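PDB 6RXD: histidine acid phosphatase from Bifidobacterium longum subsp. infantis, which probably hydrolyses phosphate esters of inositol polyphosphates such as phytate, and of 2,3-bisphosphoglycerate, as a histidine acid phosphatase of the MINPP1 subfamily. Local coordinates for residues Gly35-Thr39 against Arg118-Phe123; Leu379-Asp383 against Leu495-Lys499. All coordinates share one frame; numbering follows the deposited sequence.

Contact 1 comes first along the chain and is complete before contact 2 begins. Their centres lie about 17 Å apart, on the same side of the chain's centre. Both belong to the α/β part of the histidine phosphatase fold, built on the mixed sheet. In contact 1, strand 34-44 of that sheet meets the start of helix 120-129. In contact 2, helix 372-386, which packs on the sheet, meets the C-terminal helix 495-501. The two join through Tyr38: its OH lies 2.7 Å from Thr381 OG1, a probable hydrogen bond, and its ring packs on Ile382. Strand 34-44 thus has helix 120-129 and helix 372-386 packed on opposite faces, and helix 495-501 lies alongside helix 372-386.

Contact 1 of 2, residues Gly35-Thr39 against Arg118-Phe123; sequences GPIYT and RNRSLF
Leu122 makes most of the apolar contact with strand residues Pro36 to Thr39. Its CB lies 3.9 Å from Pro36 CB. Leu122 CG stands anti to the backbone N (chi1 178°), and the two methyls spread along the strand. Leu122 CD1 presses on the backbone at Ile37 C, 3.5 Å away. Leu122 CD2 meets Thr39 CG2 at 3.8 Å. The same Thr39 methyl touches Phe123 CZ at 3.6 Å, the two side chains crossing at about a right angle.

The polar contacts are indirect. One water lies 2.8 Å from Tyr38 O and 2.9 Å from Asn119 OD1. A second donates to Thr39 OG1 at 2.8 Å and accepts a weak bond from Arg118 NH2. Asp449 OD1 gathers the polar groups: it is hydrogen-bonded to Thr39 OG1 and Asn119 ND2 and forms a salt bridge with Arg118 NH2. Thr39 OG1 is also hydrogen-bonded to Trp448 O. A valine at Thr39 would probably leave Asp449 and the second water each short of one partner.

This is helix-on-sheet packing in the α/β histidine phosphatase fold. Asn119 sits where helix 102-118 gives way to helix 120-129. Beside it, strand 34-44 runs between strands 391-398 and 445-453. Ile37 and Tyr38 form a classic beta bulge opposite Val450, and Phe123 reaches strand 391-398 and meets Phe154 edge-to-face.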
loop_
_atom_site.group_PDB
_atom_site.type_symbol
_atom_site.label_atom_id
_atom_site.label_comp_id
_atom_site.label_asym_id
_atom_site.label_seq_id
_atom_site.Cartn_x
_atom_site.Cartn_y
_atom_site.Cartn_z
ATOM N N GLY A 35 -5.201 30.289 9.977
ATOM C CA GLY A 35 -5.710 29.291 10.904
ATOM C C GLY A 35 -6.307 28.117 10.147
ATOM O O GLY A 35 -6.675 28.250 8.975
ATOM N N PRO A 36 -6.413 26.959 10.811
ATOM C CA PRO A 36 -6.838 25.724 10.140
ATOM C C PRO A 36 -8.308 25.750 9.717
ATOM O O PRO A 36 -9.157 26.196 10.496
ATOM C CB PRO A 36 -6.637 24.661 11.224
ATOM C CG PRO A 36 -6.773 25.418 12.524
ATOM C CD PRO A 36 -6.124 26.745 12.244
ATOM N N ILE A 37 -8.608 25.280 8.504
ATOM C CA ILE A 37 -10.006 25.129 8.074
ATOM C C ILE A 37 -10.371 23.724 7.565
ATOM O O ILE A 37 -11.547 23.386 7.477
ATOM C CB ILE A 37 -10.408 26.145 6.992
ATOM C CG1 ILE A 37 -9.504 26.013 5.762
ATOM C CG2 ILE A 37 -10.363 27.573 7.545
ATOM C CD1 ILE A 37 -10.091 26.674 4.512
ATOM N N TYR A 38 -9.379 22.908 7.211
ATOM C CA TYR A 38 -9.686 21.613 6.615
ATOM C C TYR A 38 -8.480 20.694 6.694
ATOM O O TYR A 38 -7.340 21.160 6.693
ATOM C CB TYR A 38 -10.117 21.810 5.146
ATOM C CG TYR A 38 -10.550 20.541 4.441
ATOM C CD1 TYR A 38 -11.768 19.927 4.748
ATOM C CD2 TYR A 38 -9.751 19.963 3.456
ATOM C CE1 TYR A 38 -12.164 18.752 4.101
ATOM C CE2 TYR A 38 -10.140 18.805 2.805
ATOM C CZ TYR A 38 -11.332 18.201 3.132
ATOM O OH TYR A 38 -11.693 17.038 2.471
ATOM N N THR A 39 -8.724 19.392 6.770
ATOM C CA THR A 39 -7.639 18.436 6.558
ATOM C C THR A 39 -8.167 17.215 5.822
ATOM O O THR A 39 -9.363 16.950 5.850
ATOM C CB THR A 39 -6.969 18.027 7.883
ATOM O OG1 THR A 39 -5.786 17.259 7.606
ATOM C CG2 THR A 39 -7.925 17.208 8.761
ATOM N N ARG A 118 -2.297 16.538 15.433
ATOM C CA ARG A 118 -1.723 17.555 14.558
ATOM C C ARG A 118 -2.705 18.684 14.283
ATOM O O ARG A 118 -2.307 19.836 14.084
ATOM C CB ARG A 118 -1.253 16.948 13.233
ATOM C CG ARG A 118 -0.436 17.925 12.390
ATOM C CD ARG A 118 0.119 17.245 11.151
ATOM N NE ARG A 118 -0.869 17.153 10.073
ATOM C CZ ARG A 118 -1.498 16.037 9.719
ATOM N NH1 ARG A 118 -1.266 14.896 10.357
ATOM N NH2 ARG A 118 -2.368 16.061 8.719
ATOM N N ASN A 119 -3.990 18.348 14.265
ATOM C CA ASN A 119 -5.014 19.334 13.967
ATOM C C ASN A 119 -5.972 19.510 15.116
ATOM O O ASN A 119 -7.173 19.657 14.913
ATOM C CB ASN A 119 -5.780 18.981 12.694
ATOM C CG ASN A 119 -5.074 19.473 11.449
ATOM O OD1 ASN A 119 -4.901 20.679 11.252
ATOM N ND2 ASN A 119 -4.664 18.547 10.608
ATOM N N ARG A 120 -5.420 19.510 16.322
ATOM C CA ARG A 120 -6.209 19.680 17.531
ATOM C C ARG A 120 -7.075 20.940 17.477
ATOM O O ARG A 120 -8.257 20.901 17.828
ATOM C CB ARG A 120 -5.283 19.702 18.754
ATOM C CG ARG A 120 -5.994 19.953 20.062
ATOM C CD ARG A 120 -5.011 19.987 21.225
ATOM N NE ARG A 120 -4.280 18.730 21.349
ATOM C CZ ARG A 120 -4.675 17.702 22.097
ATOM N NH1 ARG A 120 -5.802 17.771 22.797
ATOM N NH2 ARG A 120 -3.943 16.598 22.143
ATOM N N SER A 121 -6.508 22.053 17.013
ATOM C CA SER A 121 -7.277 23.294 16.964
ATOM C C SER A 121 -8.472 23.166 16.021
ATOM O O SER A 121 -9.595 23.532 16.377
ATOM C CB SER A 121 -6.398 24.467 16.544
ATOM O OG SER A 121 -7.159 25.657 16.549
ATOM N N LEU A 122 -8.232 22.630 14.827
ATOM C CA LEU A 122 -9.302 22.411 13.853
ATOM C C LEU A 122 -10.442 21.581 14.422
ATOM O O LEU A 122 -11.620 21.928 14.288
ATOM C CB LEU A 122 -8.751 21.710 12.607
ATOM C CG LEU A 122 -9.772 21.363 11.514
ATOM C CD1 LEU A 122 -10.313 22.622 10.846
ATOM C CD2 LEU A 122 -9.169 20.422 10.471
ATOM N N PHE A 123 -10.096 20.474 15.063
ATOM C CA PHE A 123 -11.120 19.556 15.524
ATOM C C PHE A 123 -11.807 20.006 16.801
ATOM O O PHE A 123 -12.983 19.721 16.990
ATOM C CB PHE A 123 -10.560 18.142 15.635
ATOM C CG PHE A 123 -10.269 17.523 14.293
ATOM C CD1 PHE A 123 -11.299 17.315 13.380
ATOM C CD2 PHE A 123 -8.975 17.174 13.937
ATOM C CE1 PHE A 123 -11.038 16.756 12.125
ATOM C CE2 PHE A 123 -8.707 16.623 12.689
ATOM C CZ PHE A 123 -9.745 16.411 11.786
HETATM O O HOH W 1 -5.708 21.945 8.801
HETATM O O HOH W 2 -5.382 14.625 8.468
#

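Contact 2 of 2, residues Leu379-Asp383 against Leu495-Lys499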
loop_
_atom_site.group_PDB
_atom_site.type_symbol
_atom_site.label_atom_id
_atom_site.label_comp_id
_atom_site.label_asym_id
_atom_site.label_seq_id
_atom_site.Cartn_x
_atom_site.Cartn_y
_atom_site.Cartn_z
ATOM N N LEU A 379 -8.890 18.103 -4.317
ATOM C CA LEU A 379 -9.070 19.540 -4.505
ATOM C C LEU A 379 -10.528 19.936 -4.300
ATOM O O LEU A 379 -10.826 20.962 -3.683
ATOM C CB LEU A 379 -8.583 19.959 -5.896
ATOM C CG LEU A 379 -7.068 19.796 -6.075
ATOM C CD1 LEU A 379 -6.683 19.809 -7.550
ATOM C CD2 LEU A 379 -6.293 20.871 -5.307
ATOM N N ASN A 380 -11.441 19.111 -4.808
ATOM C CA ASN A 380 -12.866 19.433 -4.735
ATOM C C ASN A 380 -13.408 19.499 -3.310
ATOM O O ASN A 380 -14.292 20.302 -3.019
ATOM C CB ASN A 380 -13.695 18.439 -5.552
ATOM C CG ASN A 380 -13.590 18.672 -7.047
ATOM O OD1 ASN A 380 -13.214 19.755 -7.491
ATOM N ND2 ASN A 380 -13.928 17.651 -7.833
ATOM N N THR A 381 -12.911 18.636 -2.432
ATOM C CA THR A 381 -13.375 18.651 -1.048
ATOM C C THR A 381 -12.830 19.865 -0.293
ATOM O O THR A 381 -13.455 20.337 0.663
ATOM C CB THR A 381 -13.058 17.340 -0.278
ATOM O OG1 THR A 381 -11.647 17.122 -0.254
ATOM C CG2 THR A 381 -13.753 16.138 -0.905
ATOM N N ILE A 382 -11.674 20.373 -0.713
ATOM C CA ILE A 382 -11.185 21.629 -0.161
ATOM C C ILE A 382 -12.141 22.742 -0.586
ATOM O O ILE A 382 -12.591 23.529 0.248
ATOM C CB ILE A 382 -9.753 21.958 -0.620
ATOM C CG1 ILE A 382 -8.772 20.937 -0.056
ATOM C CG2 ILE A 382 -9.348 23.362 -0.158
ATOM C CD1 ILE A 382 -7.354 21.054 -0.664
ATOM N N ASP A 383 -12.463 22.804 -1.878
ATOM C CA ASP A 383 -13.412 23.807 -2.363
ATOM C C ASP A 383 -14.741 23.749 -1.605
ATOM O O ASP A 383 -15.294 24.789 -1.236
ATOM C CB ASP A 383 -13.679 23.642 -3.862
ATOM C CG ASP A 383 -12.528 24.104 -4.724
ATOM O OD1 ASP A 383 -11.728 24.960 -4.282
ATOM O OD2 ASP A 383 -12.434 23.608 -5.870
ATOM N N LEU A 495 -3.923 27.479 -2.718
ATOM C CA LEU A 495 -4.844 26.566 -3.389
ATOM C C LEU A 495 -4.898 26.851 -4.890
ATOM O O LEU A 495 -4.960 25.928 -5.706
ATOM C CB LEU A 495 -6.239 26.678 -2.774
ATOM C CG LEU A 495 -7.330 25.791 -3.380
ATOM C CD1 LEU A 495 -7.014 24.325 -3.184
ATOM C CD2 LEU A 495 -8.672 26.136 -2.753
ATOM N N THR A 496 -4.872 28.127 -5.250
ATOM C CA THR A 496 -4.869 28.508 -6.664
ATOM C C THR A 496 -3.642 27.926 -7.367
ATOM O O THR A 496 -3.725 27.455 -8.505
ATOM C CB THR A 496 -4.870 30.031 -6.833
ATOM O OG1 THR A 496 -3.848 30.596 -6.000
ATOM C CG2 THR A 496 -6.220 30.627 -6.431
ATOM N N GLU A 497 -2.503 27.961 -6.680
ATOM C CA GLU A 497 -1.259 27.465 -7.251
ATOM C C GLU A 497 -1.333 25.962 -7.465
ATOM O O GLU A 497 -0.917 25.464 -8.515
ATOM C CB GLU A 497 -0.057 27.840 -6.368
ATOM C CG GLU A 497 1.256 27.152 -6.768
ATOM C CD GLU A 497 1.858 27.677 -8.058
ATOM O OE1 GLU A 497 1.269 28.579 -8.689
ATOM O OE2 GLU A 497 2.940 27.182 -8.452
ATOM N N LEU A 498 -1.861 25.232 -6.481
ATOM C CA LEU A 498 -1.976 23.780 -6.618
ATOM C C LEU A 498 -2.892 23.401 -7.768
ATOM O O LEU A 498 -2.612 22.449 -8.495
ATOM C CB LEU A 498 -2.454 23.122 -5.323
ATOM C CG LEU A 498 -1.479 23.207 -4.153
ATOM C CD1 LEU A 498 -1.966 22.335 -3.000
ATOM C CD2 LEU A 498 -0.087 22.778 -4.606
ATOM N N LYS A 499 -3.981 24.139 -7.949
ATOM C CA LYS A 499 -4.916 23.804 -9.021
ATOM C C LYS A 499 -4.261 23.939 -10.388
ATOM O O LYS A 499 -4.576 23.200 -11.326
ATOM C CB LYS A 499 -6.172 24.674 -8.934
ATOM C CG LYS A 499 -7.109 24.274 -7.801
ATOM C CD LYS A 499 -8.301 25.229 -7.723
ATOM C CE LYS A 499 -9.233 24.851 -6.578
ATOM N NZ LYS A 499 -10.250 25.921 -6.333
#
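Helices 379-383 and 495-499 run nearly antiparallel, at 153°, with their axes 11.7 Å apart at closest approach. This is helix-helix packing beside the central sheet of the histidine phosphatase fold: helix 372-386 lies on the sheet, and the C-terminal helix 495-501 packs next to it.

Leu495 provides the middle of the apolar contact. Its CG is anti to the backbone N (chi1 179°), which carries the two methyls toward the other helix. Leu495 CD1 meets Leu379 CD2 at 4.1 Å. Leu495 CD2 lies 3.9 Å from Ile382 CG2. Leu495 runs alongside both side chains, pointing the other way. Leu379 CD2 also reaches Lys499 CG, at 4.3 Å, and more loosely Leu498 CB. On the sheet side, Leu379 and Ile382 rest on Trp448 of strand 445-453, and Ile382 also touches Val450.

A salt bridge closes the more exposed side. Lys499 reaches across fully stretched to meet the Asp383 carboxylate coming toward it. Leu495 CD2 lies against the carboxylate, 3.6 Å from Asp383 OD1, so an apolar group borders the ion pair. Lys499 NZ donates to Asp383 OD1 at 2.7 Å, and the oxygen receives it on its syn lone pair.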